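Inactive dihydroorotase-like domain (Chaetomium thermophilum, PDB 5NNL) is a catalytically inactive relative of dihydroorotase, built on the TIM-barrel fold of the amidohydrolase superfamily. Local coordinates at residues Arg22-Gln28 and Asn65-Tyr71; Pro17-Thr21 and Val61-Asn65; Leu9-Phe15 and Tyr39-Met45. One frame throughout, in Å; residues are numbered along the deposited sequence. Where two conformers were deposited one is given.

Contact 1. Residues Arg22-Gln28 and Asn65-Tyr71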
loop_
_atom_site.group_PDB
_atom_site.type_symbol
_atom_site.label_atom_id
_atom_site.label_comp_id
_atom_site.label_asym_id
_atom_site.label_seq_id
_atom_site.Cartn_x
_atom_site.Cartn_y
_atom_site.Cartn_z
ATOM N N ARG A 22 16.546 8.232 -12.659
ATOM C CA ARG A 22 17.562 9.150 -12.165
ATOM C C ARG A 22 16.974 10.544 -11.981
ATOM O O ARG A 22 16.336 11.087 -12.887
ATOM C CB ARG A 22 18.738 9.195 -13.141
ATOM C CG ARG A 22 19.900 10.091 -12.719
ATOM C CD ARG A 22 20.757 10.456 -13.925
ATOM N NE ARG A 22 20.069 11.398 -14.810
ATOM C CZ ARG A 22 20.436 12.660 -15.033
ATOM N NH1 ARG A 22 21.514 13.178 -14.456
ATOM N NH2 ARG A 22 19.719 13.417 -15.855
ATOM N N ASP A 23 17.191 11.121 -10.798
ATOM C CA ASP A 23 16.790 12.500 -10.514
ATOM C C ASP A 23 15.298 12.710 -10.740
ATOM O O ASP A 23 14.875 13.700 -11.340
ATOM C CB ASP A 23 17.602 13.481 -11.355
ATOM C CG ASP A 23 19.065 13.460 -11.003
ATOM O OD1 ASP A 23 19.372 13.374 -9.795
ATOM O OD2 ASP A 23 19.906 13.509 -11.924
ATOM N N SER A 24 14.490 11.777 -10.253
ATOM C CA SER A 24 13.049 11.872 -10.410
ATOM C C SER A 24 12.418 12.492 -9.172
ATOM O O SER A 24 12.742 12.113 -8.042
ATOM C CB SER A 24 12.440 10.498 -10.667
ATOM O OG SER A 24 11.070 10.635 -10.994
ATOM N N GLU A 25 11.511 13.441 -9.396
ATOM C CA GLU A 25 10.777 14.075 -8.309
ATOM C C GLU A 25 9.628 13.217 -7.794
ATOM O O GLU A 25 8.992 13.598 -6.806
ATOM C CB GLU A 25 10.236 15.430 -8.776
ATOM C CG GLU A 25 10.536 16.596 -7.838
ATOM C CD GLU A 25 10.558 17.933 -8.561
ATOM O OE1 GLU A 25 10.807 17.945 -9.785
ATOM O OE2 GLU A 25 10.323 18.972 -7.908
ATOM N N ASP A 26 9.358 12.074 -8.433
ATOM C CA ASP A 26 8.176 11.276 -8.112
ATOM C C ASP A 26 8.104 10.923 -6.630
ATOM O O ASP A 26 7.073 11.132 -5.984
ATOM C CB ASP A 26 8.166 10.003 -8.962
ATOM C CG ASP A 26 7.797 10.265 -10.413
ATOM O OD1 ASP A 26 7.673 11.447 -10.799
ATOM O OD2 ASP A 26 7.625 9.281 -11.166
ATOM N N LEU A 27 9.180 10.360 -6.076
ATOM C CA LEU A 27 9.144 9.938 -4.679
ATOM C C LEU A 27 8.781 11.105 -3.767
ATOM O O LEU A 27 7.882 10.993 -2.924
ATOM C CB LEU A 27 10.484 9.325 -4.269
ATOM C CG LEU A 27 10.587 8.900 -2.798
ATOM C CD1 LEU A 27 9.443 7.979 -2.395
ATOM C CD2 LEU A 27 11.917 8.225 -2.531
ATOM N N GLN A 28 9.471 12.240 -3.922
ATOM C CA GLN A 28 9.152 13.419 -3.120
ATOM C C GLN A 28 7.676 13.776 -3.227
ATOM O O GLN A 28 6.987 13.936 -2.214
ATOM C CB GLN A 28 10.003 14.614 -3.555
ATOM C CG GLN A 28 9.478 15.956 -3.018
ATOM C CD GLN A 28 10.421 17.114 -3.273
ATOM O OE1 GLN A 28 10.149 17.976 -4.108
ATOM N NE2 GLN A 28 11.528 17.149 -2.539
ATOM N N ASN A 65 16.984 9.497 -4.865
ATOM C CA ASN A 65 15.782 10.282 -5.114
ATOM C C ASN A 65 15.107 10.757 -3.834
ATOM O O ASN A 65 14.217 11.612 -3.906
ATOM C CB ASN A 65 14.803 9.467 -5.956
ATOM C CG ASN A 65 15.226 9.377 -7.406
ATOM O OD1 ASN A 65 15.786 10.324 -7.957
ATOM N ND2 ASN A 65 14.967 8.235 -8.032
ATOM N N SER A 66 15.499 10.232 -2.674
ATOM C CA SER A 66 14.992 10.710 -1.395
ATOM C C SER A 66 15.843 11.824 -0.801
ATOM O O SER A 66 15.407 12.473 0.157
ATOM C CB SER A 66 14.925 9.562 -0.387
ATOM O OG SER A 66 16.212 9.273 0.134
ATOM N N LYS A 67 17.038 12.064 -1.345
ATOM C CA LYS A 67 17.970 12.993 -0.718
ATOM C C LYS A 67 17.519 14.439 -0.867
ATOM O O LYS A 67 17.865 15.280 -0.031
ATOM C CB LYS A 67 19.367 12.799 -1.310
ATOM C CG LYS A 67 19.972 11.441 -0.995
ATOM C CD LYS A 67 20.328 11.303 0.489
ATOM C CE LYS A 67 20.132 9.885 1.011
ATOM N NZ LYS A 67 21.385 9.321 1.589
ATOM N N ARG A 68 16.755 14.751 -1.914
ATOM C CA ARG A 68 16.177 16.085 -2.062
ATOM C C ARG A 68 15.114 16.397 -1.013
ATOM O O ARG A 68 14.539 17.491 -1.062
ATOM C CB ARG A 68 15.572 16.263 -3.461
ATOM C CG ARG A 68 14.976 15.002 -4.070
ATOM C CD ARG A 68 13.655 15.249 -4.789
ATOM N NE ARG A 68 13.770 16.034 -6.016
ATOM C CZ ARG A 68 14.382 15.624 -7.122
ATOM N NH1 ARG A 68 14.977 14.438 -7.171
ATOM N NH2 ARG A 68 14.411 16.412 -8.187
ATOM N N GLY A 69 14.834 15.483 -0.083
ATOM C CA GLY A 69 13.901 15.754 0.995
ATOM C C GLY A 69 12.524 15.161 0.779
ATOM O O GLY A 69 11.949 15.285 -0.308
ATOM N N VAL A 70 11.981 14.517 1.811
ATOM C CA VAL A 70 10.645 13.940 1.759
ATOM C C VAL A 70 9.803 14.551 2.870
ATOM O O VAL A 70 10.317 15.096 3.850
ATOM C CB VAL A 70 10.660 12.402 1.875
ATOM C CG1 VAL A 70 11.119 11.787 0.573
ATOM C CG2 VAL A 70 11.544 11.951 3.031
ATOM N N TYR A 71 8.486 14.446 2.704
ATOM C CA TYR A 71 7.535 15.102 3.590
ATOM C C TYR A 71 6.764 14.130 4.466
ATOM O O TYR A 71 5.888 14.559 5.225
ATOM C CB TYR A 71 6.574 15.956 2.761
ATOM C CG TYR A 71 7.297 17.086 2.072
ATOM C CD1 TYR A 71 7.637 18.244 2.767
ATOM C CD2 TYR A 71 7.673 16.985 0.740
ATOM C CE1 TYR A 71 8.312 19.279 2.146
ATOM C CE2 TYR A 71 8.347 18.015 0.109
ATOM C CZ TYR A 71 8.667 19.158 0.819
ATOM O OH TYR A 71 9.336 20.192 0.204
#

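Contact 2. Residues Pro17-Thr21 and Val61-Asn65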
loop_
_atom_site.group_PDB
_atom_site.type_symbol
_atom_site.label_atom_id
_atom_site.label_comp_id
_atom_site.label_asym_id
_atom_site.label_seq_id
_atom_site.Cartn_x
_atom_site.Cartn_y
_atom_site.Cartn_z
ATOM N N PRO A 17 5.875 5.937 -9.768
ATOM C CA PRO A 17 6.276 5.645 -11.157
ATOM C C PRO A 17 7.766 5.786 -11.427
ATOM O O PRO A 17 8.384 4.849 -11.947
ATOM C CB PRO A 17 5.446 6.654 -11.961
ATOM C CG PRO A 17 4.218 6.847 -11.154
ATOM C CD PRO A 17 4.640 6.733 -9.708
ATOM N N GLY A 18 8.362 6.931 -11.100
ATOM C CA GLY A 18 9.770 7.155 -11.374
ATOM C C GLY A 18 10.663 6.838 -10.193
ATOM O O GLY A 18 11.650 7.536 -9.944
ATOM N N LEU A 19 10.327 5.773 -9.462
ATOM C CA LEU A 19 11.108 5.403 -8.285
ATOM C C LEU A 19 12.575 5.178 -8.634
ATOM O O LEU A 19 13.471 5.644 -7.918
ATOM C CB LEU A 19 10.519 4.145 -7.645
ATOM C CG LEU A 19 11.253 3.608 -6.415
ATOM C CD1 LEU A 19 11.214 4.620 -5.280
ATOM C CD2 LEU A 19 10.654 2.283 -5.978
ATOM N N VAL A 20 12.838 4.458 -9.720
ATOM C CA VAL A 20 14.195 4.096 -10.110
ATOM C C VAL A 20 14.668 4.925 -11.304
ATOM O O VAL A 20 15.636 4.559 -11.967
ATOM C CB VAL A 20 14.313 2.588 -10.392
ATOM C CG1 VAL A 20 14.198 1.803 -9.093
ATOM C CG2 VAL A 20 13.255 2.133 -11.396
ATOM N N THR A 21 13.991 6.034 -11.590
ATOM C CA THR A 21 14.477 6.983 -12.580
ATOM C C THR A 21 15.469 7.942 -11.936
ATOM O O THR A 21 15.266 8.408 -10.811
ATOM C CB THR A 21 13.317 7.770 -13.193
ATOM O OG1 THR A 21 12.410 6.869 -13.838
ATOM C CG2 THR A 21 13.827 8.791 -14.213
ATOM N N VAL A 61 19.631 4.211 -6.637
ATOM C CA VAL A 61 18.914 5.242 -7.382
ATOM C C VAL A 61 17.680 5.682 -6.607
ATOM O O VAL A 61 17.402 6.880 -6.476
ATOM C CB VAL A 61 18.549 4.738 -8.791
ATOM C CG1 VAL A 61 17.813 5.820 -9.574
ATOM C CG2 VAL A 61 19.800 4.300 -9.545
ATOM N N ALA A 62 16.922 4.719 -6.076
ATOM C CA ALA A 62 15.768 5.059 -5.252
ATOM C C ALA A 62 16.194 5.859 -4.028
ATOM O O ALA A 62 15.532 6.835 -3.653
ATOM C CB ALA A 62 15.031 3.787 -4.834
ATOM N N GLN A 63 17.307 5.470 -3.402
ATOM C CA GLN A 63 17.775 6.171 -2.212
ATOM C C GLN A 63 18.182 7.601 -2.539
ATOM O O GLN A 63 17.874 8.531 -1.783
ATOM C CB GLN A 63 18.944 5.409 -1.588
ATOM C CG GLN A 63 18.544 4.091 -0.945
ATOM C CD GLN A 63 19.734 3.245 -0.538
ATOM O OE1 GLN A 63 20.799 3.308 -1.154
ATOM N NE2 GLN A 63 19.557 2.446 0.507
ATOM N N GLN A 64 18.875 7.801 -3.663
ATOM C CA GLN A 64 19.266 9.150 -4.058
ATOM C C GLN A 64 18.045 10.039 -4.260
ATOM O O GLN A 64 18.051 11.213 -3.870
ATOM C CB GLN A 64 20.107 9.108 -5.336
ATOM C CG GLN A 64 21.526 9.628 -5.159
ATOM C CD GLN A 64 22.333 8.811 -4.166
ATOM O OE1 GLN A 64 22.982 9.360 -3.274
ATOM N NE2 GLN A 64 22.301 7.489 -4.321
ATOM N N ASN A 65 16.984 9.497 -4.865
ATOM C CA ASN A 65 15.782 10.282 -5.114
ATOM C C ASN A 65 15.107 10.757 -3.834
ATOM O O ASN A 65 14.217 11.612 -3.906
ATOM C CB ASN A 65 14.803 9.467 -5.956
ATOM C CG ASN A 65 15.226 9.377 -7.406
ATOM O OD1 ASN A 65 15.786 10.324 -7.957
ATOM N ND2 ASN A 65 14.967 8.235 -8.032
#

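Contact 3. Residues Leu9-Phe15 and Tyr39-Met45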
loop_
_atom_site.group_PDB
_atom_site.type_symbol
_atom_site.label_atom_id
_atom_site.label_comp_id
_atom_site.label_asym_id
_atom_site.label_seq_id
_atom_site.Cartn_x
_atom_site.Cartn_y
_atom_site.Cartn_z
ATOM N N LEU A 9 -1.258 8.048 9.813
ATOM C CA LEU A 9 -1.697 6.810 9.183
ATOM C C LEU A 9 -0.589 6.226 8.315
ATOM O O LEU A 9 0.420 6.871 8.019
ATOM C CB LEU A 9 -2.970 7.044 8.359
ATOM C CG LEU A 9 -4.188 7.523 9.159
ATOM C CD1 LEU A 9 -5.367 7.790 8.227
ATOM C CD2 LEU A 9 -4.583 6.518 10.248
ATOM N N ILE A 10 -0.799 4.977 7.903
ATOM C CA ILE A 10 0.226 4.173 7.254
ATOM C C ILE A 10 -0.350 3.581 5.978
ATOM O O ILE A 10 -1.409 2.944 6.006
ATOM C CB ILE A 10 0.740 3.062 8.188
ATOM C CG1 ILE A 10 1.341 3.682 9.452
ATOM C CG2 ILE A 10 1.764 2.183 7.469
ATOM C CD1 ILE A 10 1.787 2.672 10.502
ATOM N N ASN A 11 0.338 3.803 4.862
ATOM C CA ASN A 11 0.024 3.161 3.590
ATOM C C ASN A 11 1.171 2.218 3.251
ATOM O O ASN A 11 2.281 2.667 2.948
ATOM C CB ASN A 11 -0.176 4.185 2.475
ATOM C CG ASN A 11 -0.368 3.531 1.118
ATOM O OD1 ASN A 11 -0.840 2.398 1.026
ATOM N ND2 ASN A 11 0.011 4.234 0.061
ATOM N N ILE A 12 0.906 0.908 3.306
ATOM C CA ILE A 12 1.964 -0.073 3.073
ATOM C C ILE A 12 2.252 -0.327 1.602
ATOM O O ILE A 12 3.051 -1.217 1.288
ATOM C CB ILE A 12 1.632 -1.425 3.732
ATOM C CG1 ILE A 12 0.304 -1.969 3.196
ATOM C CG2 ILE A 12 1.564 -1.265 5.230
ATOM C CD1 ILE A 12 0.143 -3.453 3.369
ATOM N N ALA A 13 1.630 0.414 0.688
ATOM C CA ALA A 13 1.876 0.221 -0.743
ATOM C C ALA A 13 1.629 1.566 -1.428
ATOM O O ALA A 13 0.512 1.863 -1.857
ATOM C CB ALA A 13 0.995 -0.876 -1.326
ATOM N N ALA A 14 2.683 2.375 -1.511
ATOM C CA ALA A 14 2.644 3.643 -2.221
ATOM C C ALA A 14 3.381 3.474 -3.542
ATOM O O ALA A 14 4.583 3.181 -3.553
ATOM C CB ALA A 14 3.269 4.763 -1.389
ATOM N N PHE A 15 2.667 3.661 -4.645
ATOM C CA PHE A 15 3.245 3.461 -5.964
ATOM C C PHE A 15 3.983 4.717 -6.411
ATOM O O PHE A 15 3.448 5.828 -6.323
ATOM C CB PHE A 15 2.152 3.098 -6.966
ATOM C CG PHE A 15 2.671 2.744 -8.330
ATOM C CD1 PHE A 15 3.386 1.574 -8.538
ATOM C CD2 PHE A 15 2.432 3.577 -9.409
ATOM C CE1 PHE A 15 3.859 1.248 -9.798
ATOM C CE2 PHE A 15 2.900 3.259 -10.667
ATOM C CZ PHE A 15 3.614 2.092 -10.862
ATOM N N TYR A 39 -1.192 10.377 5.795
ATOM C CA TYR A 39 -0.254 9.265 5.896
ATOM C C TYR A 39 1.121 9.819 6.257
ATOM O O TYR A 39 1.776 10.456 5.426
ATOM C CB TYR A 39 -0.211 8.481 4.586
ATOM C CG TYR A 39 -1.574 8.024 4.116
ATOM C CD1 TYR A 39 -2.212 6.945 4.715
ATOM C CD2 TYR A 39 -2.229 8.681 3.084
ATOM C CE1 TYR A 39 -3.465 6.529 4.299
ATOM C CE2 TYR A 39 -3.482 8.271 2.656
ATOM C CZ TYR A 39 -4.096 7.193 3.270
ATOM O OH TYR A 39 -5.344 6.774 2.857
ATOM N N SER A 40 1.553 9.583 7.495
ATOM C CA SER A 40 2.875 10.000 7.948
ATOM C C SER A 40 3.934 8.923 7.750
ATOM O O SER A 40 5.108 9.168 8.048
ATOM C CB SER A 40 2.823 10.403 9.427
ATOM O OG SER A 40 2.437 9.312 10.245
ATOM N N MET A 41 3.549 7.745 7.263
ATOM C CA MET A 41 4.474 6.647 7.021
ATOM C C MET A 41 3.952 5.836 5.848
ATOM O O MET A 41 2.792 5.414 5.857
ATOM C CB MET A 41 4.609 5.749 8.255
ATOM C CG MET A 41 5.992 5.732 8.883
ATOM S SD MET A 41 7.236 4.927 7.852
ATOM C CE MET A 41 7.884 3.721 9.004
ATOM N N ILE A 42 4.804 5.610 4.852
ATOM C CA ILE A 42 4.422 4.853 3.665
ATOM C C ILE A 42 5.536 3.879 3.315
ATOM O O ILE A 42 6.723 4.210 3.409
ATOM C CB ILE A 42 4.112 5.775 2.465
ATOM C CG1 ILE A 42 5.352 6.567 2.042
ATOM C CG2 ILE A 42 2.966 6.713 2.806
ATOM C CD1 ILE A 42 5.172 7.354 0.748
ATOM N N ARG A 43 5.147 2.672 2.916
ATOM C CA ARG A 43 6.064 1.732 2.292
ATOM C C ARG A 43 6.006 1.933 0.786
ATOM O O ARG A 43 4.919 1.952 0.197
ATOM C CB ARG A 43 5.716 0.288 2.652
ATOM C CG ARG A 43 6.409 -0.744 1.765
ATOM C CD ARG A 43 6.077 -2.177 2.141
ATOM N NE ARG A 43 6.586 -3.087 1.122
ATOM C CZ ARG A 43 6.003 -3.293 -0.056
ATOM N NH1 ARG A 43 4.875 -2.663 -0.368
ATOM N NH2 ARG A 43 6.550 -4.130 -0.926
ATOM N N ILE A 44 7.171 2.089 0.174
ATOM C CA ILE A 44 7.272 2.342 -1.255
ATOM C C ILE A 44 7.263 1.008 -1.990
ATOM O O ILE A 44 8.064 0.115 -1.686
ATOM C CB ILE A 44 8.541 3.148 -1.578
ATOM C CG1 ILE A 44 8.630 4.397 -0.690
ATOM C CG2 ILE A 44 8.565 3.534 -3.044
ATOM C CD1 ILE A 44 7.437 5.326 -0.798
ATOM N N MET A 45 6.358 0.872 -2.948
ATOM C CA MET A 45 6.265 -0.353 -3.732
ATOM C C MET A 45 7.526 -0.508 -4.573
ATOM O O MET A 45 7.829 0.375 -5.386
ATOM C CB MET A 45 5.029 -0.322 -4.624
ATOM C CG MET A 45 3.718 -0.217 -3.851
ATOM S SD MET A 45 2.267 -0.190 -4.915
ATOM C CE MET A 45 2.317 -1.847 -5.593
#

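Contact 1. Residues Arg22-Gln28 and Asn65-Tyr71
R68 lays one face of its guanidinium group over the backbone of E25, with E25 CA about 4.1 Å above the plane and over its centre. The arginine chain bends at chi2 and chi3, 138° and 69°, which brings the guanidinium over S24 and E25. In one of two conformers E25 OE1 lies 4.2 Å from R68 NH2, beyond a salt bridge. Next along, an extended Q28 chain, CG opposite the backbone N (chi1 165°), carries NE2 to G69 O, to which it donates at 2.9 Å. That bond is nearly straight and lies close to the plane of the Q28 amide, while Q28 CG rests against the ring edge of Y71 at CE2, 3.9 Å away. At the other end N65 OD1 takes the S24 backbone N-H at 3.0 Å, from above the plane of its carbonyl; N65 ND2 is turned to T21 and L19. On the buried side, L27 CD2 touches S66 CB. S24 OG caps the approach to the helix through a weak bond from D26 N. The whole is a capped helix start packed against the type I turn S66-G69, in the shell of a TIM barrel.

Contact 2. Residues Pro17-Thr21 and Val61-Asn65
N65 turns its amide edgewise into a type I turn, G18-T21, part of the loop that leads from strand 13-14 to helix 26-37 in the TIM barrel. With CG beside its own backbone N (chi1 -75°), the side chain reaches from the C-terminal part of the 61-65 segment to the loop backbone. There ND2 grips two carbonyls: T21 O at 2.8 Å and L19 O at 3.0 Å. Both oxygens lie close to the plane of the N65 amide, which fixes its rotation, but the amide nitrogen sits well above the plane of the L19 carbonyl and only tilted from that of T21. This one buried nitrogen thus holds both L19 and T21. One helical turn back, V61 points at the loop and sets CG1 against the carbonyl of V20, 3.5 Å from its O. L19 reaches in alongside the helix, CD1 meeting A62 CB at 3.9 Å, and I53 touches both residues from a neighbouring loop. The L19 carbonyl has a further visitor: besides the amide of N65, A62 CA brings its hydrogen to L19 O, a CA-H...O contact of 3.6 Å.

Contact 3. Residues Leu9-Phe15 and Tyr39-Met45
L9 and Y39 start a parallel strand pairing that runs to A14 and I44, with M45 N bonding to A14 O just beyond. Backbone bonds carry it: N11 N to M41 O, R43 N to N11 O, and A14 N to R43 O, with beta bulges between L9 and I10 and between N11 and A14. Polar side chains gather at the second bulge. R43, extended from CG to NE with CG opposite the backbone N (chi1 166°), runs along the I12 carbonyl and gives NH1 to I12 O at 2.9 Å, in the planes of both groups; S97 takes its NE. N11 OD1 closes an Asx turn with A13 N at 3.2 Å, well above its amide plane, and also receives I218 N. Among apolar contacts, I10 and M41 lie side by side on one face; on the other, A14 CB meets I42 CD1 at 3.9 Å, and N11 CB sits over the Y39 ring. M45 SD makes a Met-aromatic contact at the edge of F15. These are the first two strands of the barrel: A13 bonds to G219 just after strand 215-217, helix 26-37 packs on I42 and I44, and helix 257-271 on L9 and I10.

From the N terminus the chain lays down 9-15, 17-21 and 22-28 almost in succession, then collects their partners in the same order. Helix 26-37 brings it back to 39-45, and contact 3 closes the first loop. Helix 56-64 then returns to 17-21, closing contact 2, and the loop after it meets 22-28 in contact 1. All three loops cross and none nests. N65 belongs to both contacts 1 and 2, whose centres lie 7 Å apart. Contact 3 is deeper in the barrel but still touches both: I44 meets L27 of contact 1 and L19 of contact 2, joining the second strand to helix 26-37 and to the loop before it.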